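PDB 6Y1W: putative tryptophan halogenase from Xanthomonas campestris pv. campestris, which is a flavin-dependent halogenase that probably uses FAD to halogenate an aromatic substrate. Local coordinates for residues G24-W29 with T46-S50; G91-W97 with T262-A268; A271-W275 with G286-S290. All coordinates share one frame; numbering follows the deposited sequence.

Interaction 1: G24-W29 with T46-S50; sequences GGTAGW and TLVES. With BU9 (Meso-2,3-Butanediol), chain M.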
loop_
_atom_site.group_PDB
_atom_site.type_symbol
_atom_site.label_atom_id
_atom_site.label_comp_id
_atom_site.label_asym_id
_atom_site.label_seq_id
_atom_site.Cartn_x
_atom_site.Cartn_y
_atom_site.Cartn_z
ATOM N N GLY A 24 28.889 10.808 -11.202
ATOM C CA GLY A 24 28.883 11.283 -9.837
ATOM C C GLY A 24 27.615 12.060 -9.580
ATOM O O GLY A 24 26.515 11.571 -9.864
ATOM N N GLY A 25 27.777 13.277 -9.070
ATOM C CA GLY A 25 26.703 14.148 -8.745
ATOM C C GLY A 25 25.833 13.510 -7.671
ATOM O O GLY A 25 26.232 12.622 -6.927
ATOM N N THR A 26 24.596 13.974 -7.608
ATOM C CA THR A 26 23.660 13.473 -6.617
ATOM C C THR A 26 23.372 11.985 -6.817
ATOM O O THR A 26 23.317 11.193 -5.871
ATOM C CB THR A 26 22.386 14.296 -6.750
ATOM O OG1 THR A 26 22.735 15.698 -6.751
ATOM C CG2 THR A 26 21.453 13.982 -5.654
ATOM N N ALA A 27 23.090 11.607 -8.065
ATOM C CA ALA A 27 22.678 10.218 -8.288
ATOM C C ALA A 27 23.792 9.252 -7.930
ATOM O O ALA A 27 23.569 8.251 -7.237
ATOM C CB ALA A 27 22.245 10.011 -9.742
ATOM N N GLY A 28 24.994 9.531 -8.419
ATOM C CA GLY A 28 26.096 8.599 -8.223
ATOM C C GLY A 28 26.496 8.509 -6.763
ATOM O O GLY A 28 26.729 7.396 -6.241
ATOM N N TRP A 29 26.578 9.665 -6.084
ATOM C CA TRP A 29 27.070 9.608 -4.708
ATOM C C TRP A 29 25.976 9.215 -3.733
ATOM O O TRP A 29 26.282 8.660 -2.674
ATOM C CB TRP A 29 27.755 10.936 -4.314
ATOM C CG TRP A 29 29.102 11.083 -5.011
ATOM C CD1 TRP A 29 29.428 11.977 -5.991
ATOM C CD2 TRP A 29 30.268 10.269 -4.810
ATOM N NE1 TRP A 29 30.730 11.785 -6.387
ATOM C CE2 TRP A 29 31.260 10.732 -5.687
ATOM C CE3 TRP A 29 30.558 9.195 -3.968
ATOM C CZ2 TRP A 29 32.536 10.153 -5.756
ATOM C CZ3 TRP A 29 31.806 8.621 -4.031
ATOM C CH2 TRP A 29 32.788 9.099 -4.926
ATOM N N THR A 46 33.295 0.968 -7.067
ATOM C CA THR A 46 34.074 1.977 -7.770
ATOM C C THR A 46 33.139 2.980 -8.414
ATOM O O THR A 46 32.165 2.582 -9.056
ATOM C CB THR A 46 34.925 1.313 -8.840
ATOM O OG1 THR A 46 35.768 0.316 -8.209
ATOM C CG2 THR A 46 35.727 2.352 -9.630
ATOM N N LEU A 47 33.441 4.277 -8.266
ATOM C CA LEU A 47 32.671 5.333 -8.929
ATOM C C LEU A 47 33.599 6.097 -9.862
ATOM O O LEU A 47 34.688 6.521 -9.449
ATOM C CB LEU A 47 32.026 6.294 -7.908
ATOM C CG LEU A 47 31.038 7.319 -8.505
ATOM C CD1 LEU A 47 30.032 7.703 -7.428
ATOM C CD2 LEU A 47 31.752 8.585 -9.051
ATOM N N VAL A 48 33.176 6.231 -11.121
ATOM C CA VAL A 48 33.912 6.947 -12.163
ATOM C C VAL A 48 33.184 8.256 -12.441
ATOM O O VAL A 48 31.998 8.253 -12.773
ATOM C CB VAL A 48 34.009 6.123 -13.452
ATOM C CG1 VAL A 48 34.773 6.905 -14.549
ATOM C CG2 VAL A 48 34.650 4.751 -13.150
ATOM N N GLU A 49 33.903 9.370 -12.354
ATOM C CA GLU A 49 33.296 10.652 -12.685
ATOM C C GLU A 49 34.387 11.584 -13.181
ATOM O O GLU A 49 35.556 11.472 -12.798
ATOM C CB GLU A 49 32.569 11.301 -11.493
ATOM C CG GLU A 49 33.497 11.694 -10.322
ATOM C CD GLU A 49 32.782 12.458 -9.195
ATOM O OE1 GLU A 49 31.689 13.046 -9.422
ATOM O OE2 GLU A 49 33.337 12.516 -8.078
ATOM N N SER A 50 33.971 12.554 -13.980
ATOM C CA SER A 50 34.875 13.530 -14.571
ATOM C C SER A 50 34.780 14.833 -13.792
ATOM O O SER A 50 33.670 15.297 -13.500
ATOM C CB SER A 50 34.495 13.778 -16.028
ATOM O OG SER A 50 35.199 14.898 -16.511
HETATM C C03 BU9 M . 30.291 11.209 -18.254
HETATM C C04 BU9 M . 31.764 10.896 -17.958
HETATM O O06 BU9 M . 32.154 9.803 -18.749
HETATM C C05 BU9 M . 31.985 10.588 -16.468
HETATM C C01 BU9 M . 31.433 11.724 -15.598
HETATM O O6 BU9 M . 31.362 9.376 -16.100
HETATM O O HOH W 1 30.288 14.596 -8.166
#

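Interaction 2: G91-W97 with T262-A268; sequences GIAFEHW and TFTRARA. With BUD ((2S,3S)-butane-2,3-diol), chain J.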
loop_
_atom_site.group_PDB
_atom_site.type_symbol
_atom_site.label_atom_id
_atom_site.label_comp_id
_atom_site.label_asym_id
_atom_site.label_seq_id
_atom_site.Cartn_x
_atom_site.Cartn_y
_atom_site.Cartn_z
ATOM N N GLY A 91 6.247 22.812 2.649
ATOM C CA GLY A 91 5.239 22.802 1.600
ATOM C C GLY A 91 5.701 23.610 0.400
ATOM O O GLY A 91 6.826 24.125 0.361
ATOM N N ILE A 92 4.788 23.723 -0.579
ATOM C CA ILE A 92 5.002 24.464 -1.825
ATOM C C ILE A 92 3.852 25.456 -1.967
ATOM O O ILE A 92 2.674 25.061 -1.891
ATOM C CB ILE A 92 5.012 23.545 -3.060
ATOM C CG1 ILE A 92 6.135 22.494 -2.918
ATOM C CG2 ILE A 92 5.239 24.327 -4.343
ATOM C CD1 ILE A 92 6.206 21.477 -4.070
ATOM N N ALA A 93 4.178 26.729 -2.216
ATOM C CA ALA A 93 3.141 27.723 -2.475
ATOM C C ALA A 93 2.901 27.789 -3.974
ATOM O O ALA A 93 3.810 28.152 -4.747
ATOM C CB ALA A 93 3.545 29.089 -1.913
ATOM N N PHE A 94 1.684 27.401 -4.391
ATOM C CA PHE A 94 1.319 27.383 -5.805
ATOM C C PHE A 94 0.577 28.663 -6.131
ATOM O O PHE A 94 -0.565 28.844 -5.707
ATOM C CB PHE A 94 0.455 26.162 -6.122
ATOM C CG PHE A 94 1.270 24.905 -6.275
ATOM C CD1 PHE A 94 1.917 24.654 -7.493
ATOM C CD2 PHE A 94 1.493 24.049 -5.202
ATOM C CE1 PHE A 94 2.753 23.510 -7.651
ATOM C CE2 PHE A 94 2.303 22.887 -5.362
ATOM C CZ PHE A 94 2.946 22.642 -6.579
ATOM N N GLU A 95 1.239 29.550 -6.855
ATOM C CA GLU A 95 0.674 30.849 -7.223
ATOM C C GLU A 95 0.288 30.870 -8.699
ATOM O O GLU A 95 1.086 30.480 -9.564
ATOM C CB GLU A 95 1.677 31.955 -6.909
ATOM C CG GLU A 95 1.972 32.092 -5.434
ATOM C CD GLU A 95 2.976 33.181 -5.111
ATOM O OE1 GLU A 95 3.632 33.691 -6.040
ATOM O OE2 GLU A 95 3.086 33.539 -3.915
ATOM N N HIS A 96 -0.958 31.322 -8.978
ATOM C CA HIS A 96 -1.462 31.575 -10.332
ATOM C C HIS A 96 -1.765 30.282 -11.101
ATOM O O HIS A 96 -1.830 30.308 -12.341
ATOM C CB HIS A 96 -0.506 32.450 -11.184
ATOM C CG HIS A 96 -0.226 33.823 -10.625
ATOM N ND1 HIS A 96 -1.200 34.792 -10.444
ATOM C CD2 HIS A 96 0.954 34.407 -10.301
ATOM C CE1 HIS A 96 -0.633 35.893 -9.976
ATOM N NE2 HIS A 96 0.673 35.690 -9.892
ATOM N N TRP A 97 -1.932 29.143 -10.411
ATOM C CA TRP A 97 -2.224 27.886 -11.098
ATOM C C TRP A 97 -3.727 27.712 -11.318
ATOM O O TRP A 97 -4.169 27.439 -12.447
ATOM C CB TRP A 97 -1.646 26.686 -10.301
ATOM C CG TRP A 97 -0.145 26.626 -10.394
ATOM C CD1 TRP A 97 0.763 27.302 -9.618
ATOM C CD2 TRP A 97 0.628 25.851 -11.325
ATOM N NE1 TRP A 97 2.039 27.028 -10.037
ATOM C CE2 TRP A 97 1.993 26.140 -11.074
ATOM C CE3 TRP A 97 0.302 24.951 -12.347
ATOM C CZ2 TRP A 97 3.026 25.574 -11.806
ATOM C CZ3 TRP A 97 1.330 24.405 -13.092
ATOM C CH2 TRP A 97 2.682 24.710 -12.813
ATOM N N THR A 262 9.666 29.053 4.759
ATOM C CA THR A 262 9.624 27.612 5.000
ATOM C C THR A 262 8.974 26.846 3.849
ATOM O O THR A 262 8.700 25.650 3.998
ATOM C CB THR A 262 8.866 27.282 6.287
ATOM O OG1 THR A 262 7.609 27.955 6.276
ATOM C CG2 THR A 262 9.696 27.713 7.578
ATOM N N PHE A 263 8.809 27.476 2.695
ATOM C CA PHE A 263 8.171 26.823 1.563
ATOM C C PHE A 263 8.984 27.078 0.302
ATOM O O PHE A 263 9.754 28.034 0.203
ATOM C CB PHE A 263 6.719 27.309 1.396
ATOM C CG PHE A 263 6.609 28.793 1.193
ATOM C CD1 PHE A 263 6.769 29.334 -0.068
ATOM C CD2 PHE A 263 6.410 29.653 2.275
ATOM C CE1 PHE A 263 6.707 30.693 -0.267
ATOM C CE2 PHE A 263 6.364 31.032 2.094
ATOM C CZ PHE A 263 6.508 31.555 0.838
ATOM N N THR A 264 8.811 26.177 -0.665
ATOM C CA THR A 264 9.251 26.392 -2.038
ATOM C C THR A 264 8.136 27.130 -2.745
ATOM O O THR A 264 6.966 26.836 -2.505
ATOM C CB THR A 264 9.502 25.031 -2.700
ATOM O OG1 THR A 264 10.632 24.399 -2.081
ATOM C CG2 THR A 264 9.705 25.192 -4.213
ATOM N N ARG A 265 8.483 28.106 -3.585
ATOM C CA ARG A 265 7.457 28.818 -4.343
ATOM C C ARG A 265 7.421 28.297 -5.768
ATOM O O ARG A 265 8.468 28.137 -6.397
ATOM C CB ARG A 265 7.705 30.328 -4.316
ATOM C CG ARG A 265 6.500 31.147 -4.809
ATOM C CD ARG A 265 6.773 32.632 -4.581
ATOM N NE ARG A 265 7.653 33.164 -5.615
ATOM C CZ ARG A 265 8.276 34.333 -5.534
ATOM N NH1 ARG A 265 8.110 35.086 -4.440
ATOM N NH2 ARG A 265 9.041 34.746 -6.548
ATOM N N ALA A 266 6.202 28.023 -6.268
ATOM C CA ALA A 266 5.967 27.582 -7.647
ATOM C C ALA A 266 4.987 28.562 -8.272
ATOM O O ALA A 266 3.773 28.438 -8.064
ATOM C CB ALA A 266 5.392 26.168 -7.681
ATOM N N ARG A 267 5.505 29.538 -9.032
ATOM C CA ARG A 267 4.677 30.647 -9.497
ATOM C C ARG A 267 4.425 30.474 -10.989
ATOM O O ARG A 267 5.341 30.677 -11.797
ATOM C CB ARG A 267 5.361 31.978 -9.224
ATOM C CG ARG A 267 4.518 33.183 -9.763
ATOM C CD ARG A 267 5.257 34.503 -9.475
ATOM N NE ARG A 267 5.105 34.808 -8.052
ATOM C CZ ARG A 267 5.687 35.845 -7.458
ATOM N NH1 ARG A 267 6.481 36.653 -8.170
ATOM N NH2 ARG A 267 5.468 36.071 -6.171
ATOM N N ALA A 268 3.174 30.166 -11.351
ATOM C CA ALA A 268 2.844 29.977 -12.761
ATOM C C ALA A 268 2.837 31.311 -13.504
ATOM O O ALA A 268 2.523 32.352 -12.936
ATOM C CB ALA A 268 1.479 29.313 -12.899
HETATM C C1 BUD J . 0.632 37.899 -14.507
HETATM O O1 BUD J . 1.493 37.076 -16.645
HETATM C C2 BUD J . 1.232 36.740 -15.304
HETATM O O2 BUD J . 0.702 34.693 -16.308
HETATM C C3 BUD J . 0.232 35.596 -15.355
HETATM C C4 BUD J . 0.171 34.866 -14.014
HETATM O O HOH W 2 4.350 35.682 -3.181
#

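Interaction 3: A271-W275 with G286-S290; sequences AGWMW and GIVYS. With BUD ((2S,3S)-butane-2,3-diol), chain I.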
loop_
_atom_site.group_PDB
_atom_site.type_symbol
_atom_site.label_atom_id
_atom_site.label_comp_id
_atom_site.label_asym_id
_atom_site.label_seq_id
_atom_site.Cartn_x
_atom_site.Cartn_y
_atom_site.Cartn_z
ATOM N N ALA A 271 3.383 30.590 -19.890
ATOM C CA ALA A 271 3.739 29.373 -20.626
ATOM C C ALA A 271 4.774 28.568 -19.836
ATOM O O ALA A 271 5.636 27.870 -20.401
ATOM C CB ALA A 271 4.262 29.696 -22.031
ATOM N N GLY A 272 4.632 28.598 -18.516
ATOM C CA GLY A 272 5.559 27.886 -17.649
ATOM C C GLY A 272 5.384 28.378 -16.229
ATOM O O GLY A 272 4.355 28.955 -15.888
ATOM N N TRP A 273 6.415 28.145 -15.415
ATOM C CA TRP A 273 6.318 28.508 -14.017
ATOM C C TRP A 273 7.716 28.723 -13.461
ATOM O O TRP A 273 8.706 28.286 -14.046
ATOM C CB TRP A 273 5.560 27.433 -13.223
ATOM C CG TRP A 273 6.274 26.108 -13.131
ATOM C CD1 TRP A 273 6.235 25.112 -14.043
ATOM C CD2 TRP A 273 7.103 25.648 -12.058
ATOM N NE1 TRP A 273 7.038 24.051 -13.643
ATOM C CE2 TRP A 273 7.563 24.360 -12.411
ATOM C CE3 TRP A 273 7.511 26.201 -10.836
ATOM C CZ2 TRP A 273 8.413 23.614 -11.582
ATOM C CZ3 TRP A 273 8.343 25.467 -10.017
ATOM C CH2 TRP A 273 8.787 24.187 -10.385
ATOM N N MET A 274 7.785 29.394 -12.296
ATOM C CA MET A 274 9.077 29.760 -11.717
ATOM C C MET A 274 9.208 29.159 -10.330
ATOM O O MET A 274 8.264 29.203 -9.545
ATOM C CB MET A 274 9.204 31.285 -11.608
ATOM C CG MET A 274 9.471 31.977 -12.958
ATOM S SD MET A 274 9.081 33.749 -12.746
ATOM C CE MET A 274 7.285 33.851 -12.855
ATOM N N TRP A 275 10.396 28.632 -10.004
ATOM C CA TRP A 275 10.653 28.239 -8.627
ATOM C C TRP A 275 11.451 29.300 -7.876
ATOM O O TRP A 275 12.251 30.049 -8.459
ATOM C CB TRP A 275 11.431 26.913 -8.532
ATOM C CG TRP A 275 12.913 26.911 -8.888
ATOM C CD1 TRP A 275 13.982 27.282 -8.073
ATOM C CD2 TRP A 275 13.491 26.416 -10.099
ATOM N NE1 TRP A 275 15.179 27.064 -8.739
ATOM C CE2 TRP A 275 14.899 26.560 -9.990
ATOM C CE3 TRP A 275 12.953 25.896 -11.288
ATOM C CZ2 TRP A 275 15.772 26.152 -10.996
ATOM C CZ3 TRP A 275 13.822 25.517 -12.295
ATOM C CH2 TRP A 275 15.218 25.667 -12.157
ATOM N N GLY A 286 14.416 29.782 -10.762
ATOM C CA GLY A 286 14.469 29.287 -12.139
ATOM C C GLY A 286 13.115 29.441 -12.788
ATOM O O GLY A 286 12.110 29.627 -12.107
ATOM N N ILE A 287 13.099 29.402 -14.129
ATOM C CA ILE A 287 11.836 29.397 -14.859
ATOM C C ILE A 287 11.846 28.134 -15.702
ATOM O O ILE A 287 12.862 27.792 -16.324
ATOM C CB ILE A 287 11.609 30.682 -15.697
ATOM C CG1 ILE A 287 10.237 30.606 -16.384
ATOM C CG2 ILE A 287 12.724 30.941 -16.753
ATOM C CD1 ILE A 287 9.707 31.998 -16.792
ATOM N N VAL A 288 10.742 27.406 -15.642
ATOM C CA VAL A 288 10.536 26.170 -16.374
ATOM C C VAL A 288 9.535 26.501 -17.459
ATOM O O VAL A 288 8.471 27.022 -17.145
ATOM C CB VAL A 288 9.962 25.106 -15.430
ATOM C CG1 VAL A 288 9.464 23.879 -16.221
ATOM C CG2 VAL A 288 11.008 24.707 -14.354
ATOM N N TYR A 289 9.850 26.210 -18.717
ATOM C CA TYR A 289 8.934 26.647 -19.769
ATOM C C TYR A 289 8.988 25.707 -20.965
ATOM O O TYR A 289 9.798 24.787 -21.031
ATOM C CB TYR A 289 9.257 28.093 -20.212
ATOM C CG TYR A 289 10.611 28.252 -20.865
ATOM C CD1 TYR A 289 11.785 28.417 -20.100
ATOM C CD2 TYR A 289 10.732 28.309 -22.249
ATOM C CE1 TYR A 289 13.038 28.575 -20.696
ATOM C CE2 TYR A 289 11.972 28.471 -22.855
ATOM C CZ TYR A 289 13.112 28.606 -22.096
ATOM O OH TYR A 289 14.288 28.750 -22.769
ATOM N N SER A 290 8.079 25.947 -21.916
ATOM C CA SER A 290 7.970 25.129 -23.120
ATOM C C SER A 290 8.458 25.918 -24.323
ATOM O O SER A 290 7.869 26.955 -24.664
ATOM C CB SER A 290 6.532 24.684 -23.368
ATOM O OG SER A 290 6.484 23.969 -24.605
HETATM C C1 BUD I . 8.135 33.527 -21.625
HETATM O O1 BUD I . 5.912 34.164 -21.164
HETATM C C2 BUD I . 6.771 33.064 -21.155
HETATM O O2 BUD I . 5.667 32.446 -19.129
HETATM C C3 BUD I . 6.920 32.544 -19.722
HETATM C C4 BUD I . 7.525 31.143 -19.748
#

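Interaction 1: G24-W29 with T46-S50
Gly24 brings its bare alpha carbon against the side chain of Glu49, CA lying 3.3 Å from Glu49 OE1, where the glycine-rich turn of a Rossmann-type beta-alpha-beta unit faces the end of its second strand. The unit comprises strand 18-22, helix 25-39 and strand 44-49; Gly23, Gly25 and Gly28 fit the GxGxxG pattern of dinucleotide binding, and Gly24 to Ala27 are predicted to contact FAD. Here a tartaric acid, probably from the crystallisation liquor, accepts hydrogen bonds from the backbone N atoms of Thr26 and Ala27. Gly28 N bonds to Gly24 O, while Gly28 O rests 3.5 Å from Leu47 CD1. Trp29 brings its indole against both Leu47 and Glu49. With CG anti to the carbonyl carbon (chi1 -72°), the indole reaches the strand so that Leu47 CD1 sits over one face, 3.6 Å from the centroid of the six-membered ring and only 7° off its normal, a CH-pi contact. The other branch, Leu47 CD2, reaches Trp29 CZ2 at 3.7 Å. Glu49 takes the polar edge of the indole, although its main partner is Arg185, which forms a salt bridge with OE2. Trp29 NE1 donates to that same oxygen at 3.2 Å, OE2 lying in the ring plane but met from above the carboxylate plane, and makes a weak second bond to Glu49 OE1 at 3.4 Å.

Interaction 2: G91-W97 with T262-A268
Strands 91-95 and 263-268 run parallel, their axes 25° apart, and five alternating backbone hydrogen bonds join them, from Thr264 N to Gly91 O at one end to Ala268 N to Glu95 O at the other. On the face carrying Glu95, Arg267 grips the carboxylate side-on: NE (2.7 Å) and NH2 (3.0 Å) both reach Glu95 OE1, NE nearly along the C-O axis and NH2 on the syn lone pair. The two groups are almost coplanar, their planes 10° apart. Arg267 NH2 lies over the centre of the Arg265 guanidinium, and Glu95 OE1 probably eases the like charges, lying 4.1 Å from Arg265 NE although no N-H there points at it. Asn306 holds Arg267 NH1. Nearer the strand start, Ala93 CB packs on Phe263 CD1. The pair belongs to a mixed sheet, with strand 102-107 beyond one partner and strand 272-278 beyond the other; its opposite face, carrying Phe94 and Thr264, looks toward Glu347 and Lys89, predicted substrate-binding and active-site residues. There Phe94 CE1 touches Ala266 CB at 3.7 Å. The chain then turns a corner at His96 and Trp97, and the indole is clasped between Ala268 CB over one face and Phe94 CD1 over the other. Its NE1 donates to Ala266 O at 3.0 Å from 59° above the carbonyl plane, while Glu95 N approaches that oxygen from the opposite face.

Interaction 3: A271-W275 with G286-S290
Backbone bonds pair Trp273 with Val288 and Trp275 with Gly286 in the antiparallel hairpin formed by strands 272-278 and 283-289. Trp273 N donates to Val288 O and Val288 N returns a nearly straight bond of 2.7 Å to Trp273 O; Trp275 N to Gly286 O and Gly286 N to Trp275 O (3.2 Å) make the second reciprocal couple. Past the strand ends, Ser290 N to Ala271 O is weak. Met274 faces Ile287 between the two couples, and Gly272 faces Tyr289 beyond Trp273, both at non-hydrogen-bonded positions.

CH-pi contacts dominate the face bearing the tryptophans. Trp275 CG lies between its backbone N and carbonyl carbon (chi1 74°), which folds the indole back over the opposing glycine: Gly286 CA stands 3.4 Å from the centroid of the six-membered ring, 7° off the normal. Trp273 adopts a similar first torsion, and Val288 CB lies over its five-membered ring, 3.9 Å from the centroid. Val288 thus bridges the two indoles, since its CG2 also meets the edge of the Trp275 ring, 3.6 Å from CZ3. Glu344 accepts from Trp273 NE1.

Aliphatic packing occupies the other face, where Met274 CG lies beside Ile287 CB at 3.7 Å and helix 296-306 covers both residues.

A bound butanediol sits at the hairpin's open end. Ala271 N donates to its O2 at 3.0 Å, Asp269 binds it too, and Tyr289 CB touches its methyl C4 at 3.5 Å.

The chemistry is therefore divided by face: paired amides serve alternate residues, the others turning to neighbouring strands, one surface is built of indole faces on small or branched aliphatic groups, and the other combines apolar packing with a pocket of mixed lining that holds a butanediol.

Overall arrangement
Interactions 2 and 3 are buried and share one mixed sheet: strands 263-268 and 272-278 are neighbours in it, bonded through Arg267 O and Met274 N (2.8 Å), and the indole of Trp97 in interaction 2 meets that of Trp273 in interaction 3. Interaction 1 stands apart, about 28 Å from interaction 3 and 31 Å from interaction 2 between centres, in the predicted FAD-binding part, and is only partly buried. It joins a helix start to a strand mainly through side chains of Trp29, Leu47 and Glu49, whereas the other two rest on backbone pairing, parallel in interaction 2 and antiparallel in interaction 3. Charge pairing across the segments marks interaction 2; interaction 3 is mostly apolar beyond its amides.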